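Local coordinates for extracellular solute-binding protein, family 3 (Methylophaga aminisulfidivorans MP, PDB 5SV6), which is of unknown function but has a periplasmic binding protein-like architecture and is probably associated with bacterial methanol dehydrogenase, at residues A[109-114]-A[251-256]; A[122-127]-A[215-220]; A[233-238]-A[247-252]. All blocks are in the same frame, centred on the assembly; numbering follows the deposited sequence.

How the interactions relate
All three contacts gather on the branched mixed sheet of this periplasmic binding protein-like fold, around strands 118-133 and 247-257. Interactions 1 and 3 hold overlapping parts of strand 247-257, sharing F251 and E252, and have centres about 15 Å apart. Interaction 2 lies close to both, its centre about 11 Å from that of interaction 1 and about 10 Å from that of interaction 3. It reaches the first through a backbone bond from Q253 N to Y124 O (2.8 Å) and the third through a salt bridge from K125 NZ to E237 OE2 (2.8 Å). Long strands of this kind are consistent with the interlobe connection of solute-binding proteins; no ligand is involved in these contacts.

Interaction 1 of 3, residues A[109-114]-A[251-256]; sequences GVDKGD and FEQSIA
V110 and S254 face each other as an antiparallel hydrogen-bonded pair, V110 N giving to S254 O (3.0 Å) and S254 N to V110 O (2.8 Å). They join strand 106-111 to strand 247-257 within the mixed sheet of a periplasmic binding protein-like fold. The next pair, D111 with Q253, is non-hydrogen-bonded, and its side chains do the bonding instead. Followed outward, Q253 starts with CB beside V110 O, turns about CB-CG (chi2 -65°) and thereby folds its amide back over the neighbouring strand. CD then passes V110 O, and OE1 comes to rest near the V110 carbonyl, where it accepts a hydrogen bond from a water. NE2, at the tip, gives a nearly straight bond to D111 OD1 (2.9 Å). That oxygen is met on its anti side, and the amide stands almost perpendicular to the carboxylate, their planes 86° apart. The same water donates to D111 OD1, so two donors grip this oxygen, probably fixing which way round the amide lies. The other oxygen, D111 OD2, sits 3.6 Å from F251 CD1, the carboxylate and ring planes only 14° apart. Past the strand end, K112 N bonds E252 O (2.9 Å) within the type II turn D111-D114. The K112 chain then runs past S254 OG, 3.3 Å from its CD, and carries NZ to S120 O, the same carbonyl that S254 OG uses.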
loop_
_atom_site.group_PDB
_atom_site.type_symbol
_atom_site.label_atom_id
_atom_site.label_comp_id
_atom_site.label_asym_id
_atom_site.label_seq_id
_atom_site.Cartn_x
_atom_site.Cartn_y
_atom_site.Cartn_z
ATOM N N GLY A 109 -9.380 -2.266 0.399
ATOM C CA GLY A 109 -8.150 -3.026 0.397
ATOM C C GLY A 109 -7.569 -3.340 1.767
ATOM O O GLY A 109 -7.155 -2.437 2.499
ATOM N N VAL A 110 -7.544 -4.625 2.113
ATOM C CA VAL A 110 -6.821 -5.103 3.291
ATOM C C VAL A 110 -6.070 -6.369 2.881
ATOM O O VAL A 110 -6.350 -6.940 1.819
ATOM C CB VAL A 110 -7.754 -5.416 4.493
ATOM C CG1 VAL A 110 -8.553 -4.171 4.921
ATOM C CG2 VAL A 110 -8.676 -6.592 4.182
ATOM N N ASP A 111 -5.111 -6.807 3.696
ATOM C CA ASP A 111 -4.451 -8.085 3.420
ATOM C C ASP A 111 -5.485 -9.207 3.475
ATOM O O ASP A 111 -6.359 -9.203 4.342
ATOM C CB ASP A 111 -3.361 -8.399 4.448
ATOM C CG ASP A 111 -2.156 -7.471 4.356
ATOM O OD1 ASP A 111 -2.038 -6.707 3.376
ATOM O OD2 ASP A 111 -1.312 -7.522 5.282
ATOM N N LYS A 112 -5.392 -10.157 2.551
ATOM C CA LYS A 112 -6.235 -11.352 2.609
ATOM C C LYS A 112 -6.101 -12.009 3.984
ATOM O O LYS A 112 -5.006 -12.118 4.508
ATOM C CB LYS A 112 -5.809 -12.346 1.528
ATOM C CG LYS A 112 -6.549 -13.679 1.598
ATOM C CD LYS A 112 -8.063 -13.484 1.485
ATOM C CE LYS A 112 -8.809 -14.777 1.799
ATOM N NZ LYS A 112 -10.292 -14.638 1.678
ATOM N N GLY A 113 -7.215 -12.418 4.582
ATOM C CA GLY A 113 -7.146 -13.148 5.836
ATOM C C GLY A 113 -6.949 -12.311 7.093
ATOM O O GLY A 113 -6.735 -12.876 8.171
ATOM N N ASP A 114 -6.975 -10.982 6.949
ATOM C CA ASP A 114 -7.022 -10.054 8.084
ATOM C C ASP A 114 -8.036 -10.611 9.089
ATOM O O ASP A 114 -9.192 -10.834 8.740
ATOM C CB ASP A 114 -7.471 -8.669 7.574
ATOM C CG ASP A 114 -7.468 -7.583 8.652
ATOM O OD1 ASP A 114 -7.893 -7.839 9.798
ATOM O OD2 ASP A 114 -7.065 -6.439 8.329
ATOM N N PHE A 251 1.975 -9.480 -0.688
ATOM C CA PHE A 251 0.699 -9.663 0.012
ATOM C C PHE A 251 -0.499 -9.668 -0.936
ATOM O O PHE A 251 -0.625 -8.787 -1.794
ATOM C CB PHE A 251 0.505 -8.554 1.057
ATOM C CG PHE A 251 1.539 -8.571 2.156
ATOM C CD1 PHE A 251 1.268 -9.200 3.368
ATOM C CD2 PHE A 251 2.783 -7.987 1.967
ATOM C CE1 PHE A 251 2.226 -9.246 4.372
ATOM C CE2 PHE A 251 3.751 -8.025 2.970
ATOM C CZ PHE A 251 3.469 -8.654 4.176
ATOM N N GLU A 252 -1.385 -10.645 -0.756
ATOM C CA GLU A 252 -2.650 -10.671 -1.482
ATOM C C GLU A 252 -3.584 -9.628 -0.876
ATOM O O GLU A 252 -3.657 -9.482 0.347
ATOM C CB GLU A 252 -3.296 -12.060 -1.420
ATOM C CG GLU A 252 -2.547 -13.122 -2.224
ATOM C CD GLU A 252 -3.173 -14.500 -2.089
ATOM O OE1 GLU A 252 -3.951 -14.722 -1.136
ATOM O OE2 GLU A 252 -2.909 -15.355 -2.952
ATOM N N GLN A 253 -4.296 -8.903 -1.729
ATOM C CA GLN A 253 -5.215 -7.868 -1.256
ATOM C C GLN A 253 -6.680 -8.234 -1.508
ATOM O O GLN A 253 -7.023 -8.733 -2.578
ATOM C CB GLN A 253 -4.882 -6.529 -1.915
ATOM C CG GLN A 253 -3.454 -6.067 -1.637
ATOM C CD GLN A 253 -3.231 -5.771 -0.170
ATOM O OE1 GLN A 253 -3.815 -4.837 0.375
ATOM N NE2 GLN A 253 -2.405 -6.588 0.487
ATOM N N SER A 254 -7.539 -7.952 -0.533
ATOM C CA SER A 254 -8.959 -8.303 -0.614
ATOM C C SER A 254 -9.864 -7.152 -0.201
ATOM O O SER A 254 -9.432 -6.225 0.481
ATOM C CB SER A 254 -9.271 -9.479 0.314
ATOM O OG SER A 254 -8.550 -10.648 -0.036
ATOM N N ILE A 255 -11.127 -7.224 -0.610
ATOM C CA ILE A 255 -12.174 -6.360 -0.055
ATOM C C ILE A 255 -12.488 -6.872 1.343
ATOM O O ILE A 255 -12.457 -8.081 1.559
ATOM C CB ILE A 255 -13.475 -6.471 -0.888
ATOM C CG1 ILE A 255 -13.226 -6.165 -2.370
ATOM C CG2 ILE A 255 -14.558 -5.581 -0.319
ATOM C CD1 ILE A 255 -12.763 -4.762 -2.651
ATOM N N ALA A 256 -12.808 -5.978 2.283
ATOM C CA ALA A 256 -13.202 -6.405 3.628
ATOM C C ALA A 256 -14.623 -5.974 3.952
ATOM O O ALA A 256 -15.040 -4.863 3.603
ATOM C CB ALA A 256 -12.243 -5.843 4.678
HETATM O O HOH W 1 -3.349 -4.120 2.893
#

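Interaction 2 of 3, residues A[122-127]-A[215-220]; sequences PYYKSG and WAPEAA
W215 brings CZ3 and CH2 of its six-membered ring up to the backbone of S126 and G127, with CZ3 3.5 Å from G127 CA and equally near S126 O. The indole reaches that far because CG stands anti to the backbone N (chi1 174°), carrying the ring back to the strand. P217, two residues on, brings its CD over one face of the same indole, 3.4 Å above the plane and offset toward the rim. The contact joins helix 216-224 of the periplasmic binding protein-like fold to strand 118-133: A216 N donates to G127 O (3.0 Å). Beside that bond, S126 OG lies 3.5 Å from P217 CD and near the methyl of A216, while its hydrogen bond goes to P289 O in the C-terminal tail. Y124 also touches the proline ring, CE1 to P217 CG at 4.0 Å, the carbon lying at the phenol's edge near its plane. A water joins the two aromatic side chains at their polar ends, accepting from W215 NE1 (2.8 Å) in the indole plane and bonding Y124 OH at 2.6 Å.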
loop_
_atom_site.group_PDB
_atom_site.type_symbol
_atom_site.label_atom_id
_atom_site.label_comp_id
_atom_site.label_asym_id
_atom_site.label_seq_id
_atom_site.Cartn_x
_atom_site.Cartn_y
_atom_site.Cartn_z
ATOM N N PRO A 122 -8.911 -12.734 -3.036
ATOM C CA PRO A 122 -7.954 -11.667 -3.372
ATOM C C PRO A 122 -8.177 -11.176 -4.802
ATOM O O PRO A 122 -8.391 -12.007 -5.686
ATOM C CB PRO A 122 -6.592 -12.360 -3.276
ATOM C CG PRO A 122 -6.825 -13.600 -2.473
ATOM C CD PRO A 122 -8.252 -14.013 -2.722
ATOM N N TYR A 123 -8.152 -9.865 -5.033
ATOM C CA TYR A 123 -8.326 -9.373 -6.398
ATOM C C TYR A 123 -7.012 -8.899 -7.016
ATOM O O TYR A 123 -6.955 -8.599 -8.206
ATOM C CB TYR A 123 -9.455 -8.328 -6.509
ATOM C CG TYR A 123 -9.253 -7.052 -5.704
ATOM C CD1 TYR A 123 -9.679 -6.957 -4.380
ATOM C CD2 TYR A 123 -8.682 -5.935 -6.286
ATOM C CE1 TYR A 123 -9.501 -5.784 -3.651
ATOM C CE2 TYR A 123 -8.512 -4.765 -5.582
ATOM C CZ TYR A 123 -8.915 -4.688 -4.267
ATOM O OH TYR A 123 -8.727 -3.508 -3.584
ATOM N N TYR A 124 -5.963 -8.830 -6.198
ATOM C CA TYR A 124 -4.590 -8.768 -6.719
ATOM C C TYR A 124 -3.551 -9.114 -5.673
ATOM O O TYR A 124 -3.848 -9.214 -4.492
ATOM C CB TYR A 124 -4.248 -7.410 -7.358
ATOM C CG TYR A 124 -4.177 -6.200 -6.426
ATOM C CD1 TYR A 124 -2.970 -5.543 -6.193
ATOM C CD2 TYR A 124 -5.319 -5.691 -5.825
ATOM C CE1 TYR A 124 -2.903 -4.428 -5.360
ATOM C CE2 TYR A 124 -5.269 -4.574 -5.002
ATOM C CZ TYR A 124 -4.059 -3.945 -4.774
ATOM O OH TYR A 124 -4.018 -2.829 -3.961
ATOM N N LYS A 125 -2.319 -9.257 -6.130
ATOM C CA LYS A 125 -1.192 -9.465 -5.237
ATOM C C LYS A 125 -0.071 -8.528 -5.681
ATOM O O LYS A 125 0.217 -8.394 -6.877
ATOM C CB LYS A 125 -0.748 -10.932 -5.303
ATOM C CG LYS A 125 0.367 -11.343 -4.315
ATOM C CD LYS A 125 0.736 -12.817 -4.550
ATOM C CE LYS A 125 1.839 -13.285 -3.613
ATOM N NZ LYS A 125 2.092 -14.740 -3.765
ATOM N N SER A 126 0.549 -7.846 -4.729
ATOM C CA SER A 126 1.701 -7.020 -5.071
ATOM C C SER A 126 2.746 -7.154 -3.977
ATOM O O SER A 126 2.619 -7.999 -3.102
ATOM C CB SER A 126 1.286 -5.561 -5.287
ATOM O OG SER A 126 2.314 -4.851 -5.953
ATOM N N GLY A 127 3.797 -6.353 -4.047
ATOM C CA GLY A 127 4.846 -6.449 -3.051
ATOM C C GLY A 127 5.529 -5.133 -2.764
ATOM O O GLY A 127 5.352 -4.155 -3.492
ATOM N N TRP A 215 5.771 -0.174 -0.349
ATOM C CA TRP A 215 4.678 -0.981 -0.889
ATOM C C TRP A 215 4.352 -0.468 -2.296
ATOM O O TRP A 215 3.993 0.690 -2.472
ATOM C CB TRP A 215 3.453 -0.874 0.039
ATOM C CG TRP A 215 2.187 -1.538 -0.425
ATOM C CD1 TRP A 215 0.978 -0.932 -0.646
ATOM C CD2 TRP A 215 1.981 -2.937 -0.670
ATOM N NE1 TRP A 215 0.040 -1.864 -1.016
ATOM C CE2 TRP A 215 0.631 -3.100 -1.052
ATOM C CE3 TRP A 215 2.805 -4.063 -0.614
ATOM C CZ2 TRP A 215 0.094 -4.343 -1.388
ATOM C CZ3 TRP A 215 2.268 -5.296 -0.938
ATOM C CH2 TRP A 215 0.925 -5.428 -1.320
ATOM N N ALA A 216 4.497 -1.331 -3.296
ATOM C CA ALA A 216 4.457 -0.874 -4.690
ATOM C C ALA A 216 3.176 -0.134 -5.121
ATOM O O ALA A 216 3.262 0.872 -5.816
ATOM C CB ALA A 216 4.813 -2.010 -5.664
ATOM N N PRO A 217 1.990 -0.611 -4.706
ATOM C CA PRO A 217 0.796 0.158 -5.089
ATOM C C PRO A 217 0.800 1.624 -4.614
ATOM O O PRO A 217 0.202 2.476 -5.281
ATOM C CB PRO A 217 -0.346 -0.636 -4.438
ATOM C CG PRO A 217 0.154 -2.045 -4.467
ATOM C CD PRO A 217 1.629 -1.926 -4.138
ATOM N N GLU A 218 1.467 1.902 -3.498
ATOM C CA GLU A 218 1.592 3.265 -2.959
ATOM C C GLU A 218 2.526 4.136 -3.782
ATOM O O GLU A 218 2.387 5.356 -3.805
ATOM C CB GLU A 218 2.184 3.214 -1.552
ATOM C CG GLU A 218 1.215 3.445 -0.468
ATOM C CD GLU A 218 1.727 2.954 0.865
ATOM O OE1 GLU A 218 2.948 3.088 1.138
ATOM O OE2 GLU A 218 0.903 2.413 1.625
ATOM N N ALA A 219 3.517 3.508 -4.408
ATOM C CA ALA A 219 4.590 4.251 -5.051
ATOM C C ALA A 219 4.433 4.353 -6.560
ATOM O O ALA A 219 4.979 5.265 -7.167
ATOM C CB ALA A 219 5.941 3.640 -4.714
ATOM N N ALA A 220 3.679 3.424 -7.142
ATOM C CA ALA A 220 3.722 3.171 -8.589
ATOM C C ALA A 220 3.513 4.384 -9.490
ATOM O O ALA A 220 4.295 4.603 -10.411
ATOM C CB ALA A 220 2.754 2.044 -8.975
HETATM O O HOH W 2 -2.626 -1.857 -1.928
#

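Interaction 3 of 3, residues A[233-238]-A[247-252]; sequences VVSEEI and VRQQFE
Q250 reaches over the backbone of E237 to donate a hydrogen bond from NE2 to S235 O (2.8 Å), with donor and acceptor lying in each other's amide and carbonyl planes. The chain is extended beyond CG (chi2 179°), which carries the amide past E237 CA as far as that carbonyl, while OE1 lies against E237 CB. If Q250 were an alanine, S235 O would probably be left without this amide donor and a gap would open beside E237. The backbone contributes one bond, Q249 N to E237 O (2.7 Å), and R248 CA adds a close C-H contact to the same oxygen. Beyond it, I238 and R248 form a non-hydrogen-bonded antiparallel pair, part of a hairpin with a long connection, in which strand 238-239 lies along the edge of strand 247-257 in the mixed sheet. Their side chains share one face, and I238 CD1 sits over the guanidinium, 3.7 Å above its plane and offset toward the rim. R248 NH1 serves two acceptors: Q250 O in the guanidinium plane (2.9 Å), and E237 OE2 (2.9 Å) in a salt bridge whose carboxylate stands almost at a right angle to the guanidinium. E237 OE2 has a second cationic partner in K125 NZ, so two positive groups probably stabilise its negative charge. Q249 is engaged at both ends: OE1 accepts from W143 NE1, and NE2 donates to V247 O (3.0 Å) from well above the carbonyl plane. Its CB packs against S235 CB at 3.6 Å, and the S235 hydroxyl is taken up by H213 NE2.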
loop_
_atom_site.group_PDB
_atom_site.type_symbol
_atom_site.label_atom_id
_atom_site.label_comp_id
_atom_site.label_asym_id
_atom_site.label_seq_id
_atom_site.Cartn_x
_atom_site.Cartn_y
_atom_site.Cartn_z
ATOM N N VAL A 233 12.104 -2.446 -8.263
ATOM C CA VAL A 233 12.347 -3.876 -8.254
ATOM C C VAL A 233 11.572 -4.511 -7.113
ATOM O O VAL A 233 11.854 -4.240 -5.948
ATOM C CB VAL A 233 13.856 -4.175 -8.083
ATOM C CG1 VAL A 233 14.102 -5.678 -8.023
ATOM C CG2 VAL A 233 14.656 -3.538 -9.221
ATOM N N VAL A 234 10.586 -5.341 -7.447
ATOM C CA VAL A 234 9.742 -5.962 -6.432
ATOM C C VAL A 234 10.500 -7.018 -5.628
ATOM O O VAL A 234 11.205 -7.860 -6.204
ATOM C CB VAL A 234 8.491 -6.611 -7.064
ATOM C CG1 VAL A 234 7.639 -7.239 -5.994
ATOM C CG2 VAL A 234 7.689 -5.572 -7.860
ATOM N N SER A 235 10.363 -6.974 -4.304
ATOM C CA SER A 235 11.066 -7.920 -3.434
ATOM C C SER A 235 10.606 -9.356 -3.649
ATOM O O SER A 235 9.533 -9.596 -4.197
ATOM C CB SER A 235 10.864 -7.572 -1.957
ATOM O OG SER A 235 11.818 -6.632 -1.512
ATOM N N GLU A 236 11.435 -10.298 -3.208
ATOM C CA GLU A 236 11.073 -11.709 -3.178
ATOM C C GLU A 236 9.924 -11.904 -2.184
ATOM O O GLU A 236 9.782 -11.120 -1.241
ATOM C CB GLU A 236 12.300 -12.565 -2.807
ATOM C CG GLU A 236 13.335 -12.653 -3.942
ATOM C CD GLU A 236 14.724 -13.122 -3.486
ATOM O OE1 GLU A 236 14.890 -13.513 -2.311
ATOM O OE2 GLU A 236 15.657 -13.083 -4.315
ATOM N N GLU A 237 9.112 -12.939 -2.387
ATOM C CA GLU A 237 7.932 -13.160 -1.532
ATOM C C GLU A 237 8.277 -13.249 -0.048
ATOM O O GLU A 237 7.630 -12.618 0.794
ATOM C CB GLU A 237 7.148 -14.410 -1.965
ATOM C CG GLU A 237 5.875 -14.651 -1.139
ATOM C CD GLU A 237 4.898 -15.608 -1.801
ATOM O OE1 GLU A 237 5.342 -16.483 -2.572
ATOM O OE2 GLU A 237 3.678 -15.479 -1.557
ATOM N N ILE A 238 9.295 -14.045 0.273
ATOM C CA ILE A 238 9.734 -14.199 1.654
ATOM C C ILE A 238 11.224 -13.907 1.760
ATOM O O ILE A 238 12.039 -14.617 1.174
ATOM C CB ILE A 238 9.479 -15.636 2.161
ATOM C CG1 ILE A 238 8.040 -16.066 1.861
ATOM C CG2 ILE A 238 9.785 -15.756 3.652
ATOM C CD1 ILE A 238 7.000 -15.324 2.656
ATOM N N VAL A 247 10.640 -13.068 6.322
ATOM C CA VAL A 247 9.794 -11.872 6.359
ATOM C C VAL A 247 9.066 -11.680 5.023
ATOM O O VAL A 247 9.693 -11.411 4.000
ATOM C CB VAL A 247 10.637 -10.616 6.709
ATOM C CG1 VAL A 247 9.761 -9.369 6.840
ATOM C CG2 VAL A 247 11.422 -10.849 8.004
ATOM N N ARG A 248 7.744 -11.848 5.040
ATOM C CA ARG A 248 6.923 -11.723 3.837
ATOM C C ARG A 248 6.984 -10.311 3.257
ATOM O O ARG A 248 6.855 -9.332 3.989
ATOM C CB ARG A 248 5.467 -12.102 4.151
ATOM C CG ARG A 248 4.507 -11.940 2.979
ATOM C CD ARG A 248 3.145 -12.575 3.281
ATOM N NE ARG A 248 3.216 -14.028 3.177
ATOM C CZ ARG A 248 3.148 -14.689 2.024
ATOM N NH1 ARG A 248 3.002 -14.027 0.874
ATOM N NH2 ARG A 248 3.226 -16.012 2.017
ATOM N N GLN A 249 7.193 -10.207 1.948
ATOM C CA GLN A 249 7.267 -8.903 1.276
ATOM C C GLN A 249 6.166 -8.739 0.235
ATOM O O GLN A 249 6.008 -7.657 -0.335
ATOM C CB GLN A 249 8.610 -8.748 0.565
ATOM C CG GLN A 249 9.799 -9.210 1.372
ATOM C CD GLN A 249 10.281 -8.165 2.340
ATOM O OE1 GLN A 249 10.565 -7.035 1.952
ATOM N NE2 GLN A 249 10.390 -8.539 3.616
ATOM N N GLN A 250 5.435 -9.820 -0.031
ATOM C CA GLN A 250 4.365 -9.823 -1.031
ATOM C C GLN A 250 3.046 -10.206 -0.370
ATOM O O GLN A 250 2.999 -11.148 0.412
ATOM C CB GLN A 250 4.682 -10.808 -2.164
ATOM C CG GLN A 250 5.886 -10.430 -3.008
ATOM C CD GLN A 250 6.180 -11.444 -4.108
ATOM O OE1 GLN A 250 5.335 -12.276 -4.450
ATOM N NE2 GLN A 250 7.368 -11.355 -4.688
ATOM N N PHE A 251 1.975 -9.480 -0.688
ATOM C CA PHE A 251 0.699 -9.663 0.012
ATOM C C PHE A 251 -0.499 -9.668 -0.936
ATOM O O PHE A 251 -0.625 -8.787 -1.794
ATOM C CB PHE A 251 0.505 -8.554 1.057
ATOM C CG PHE A 251 1.539 -8.571 2.156
ATOM C CD1 PHE A 251 1.268 -9.200 3.368
ATOM C CD2 PHE A 251 2.783 -7.987 1.967
ATOM C CE1 PHE A 251 2.226 -9.246 4.372
ATOM C CE2 PHE A 251 3.751 -8.025 2.970
ATOM C CZ PHE A 251 3.469 -8.654 4.176
ATOM N N GLU A 252 -1.385 -10.645 -0.756
ATOM C CA GLU A 252 -2.650 -10.671 -1.482
ATOM C C GLU A 252 -3.584 -9.628 -0.876
ATOM O O GLU A 252 -3.657 -9.482 0.347
ATOM C CB GLU A 252 -3.296 -12.060 -1.420
ATOM C CG GLU A 252 -2.547 -13.122 -2.224
ATOM C CD GLU A 252 -3.173 -14.500 -2.089
ATOM O OE1 GLU A 252 -3.951 -14.722 -1.136
ATOM O OE2 GLU A 252 -2.909 -15.355 -2.952
#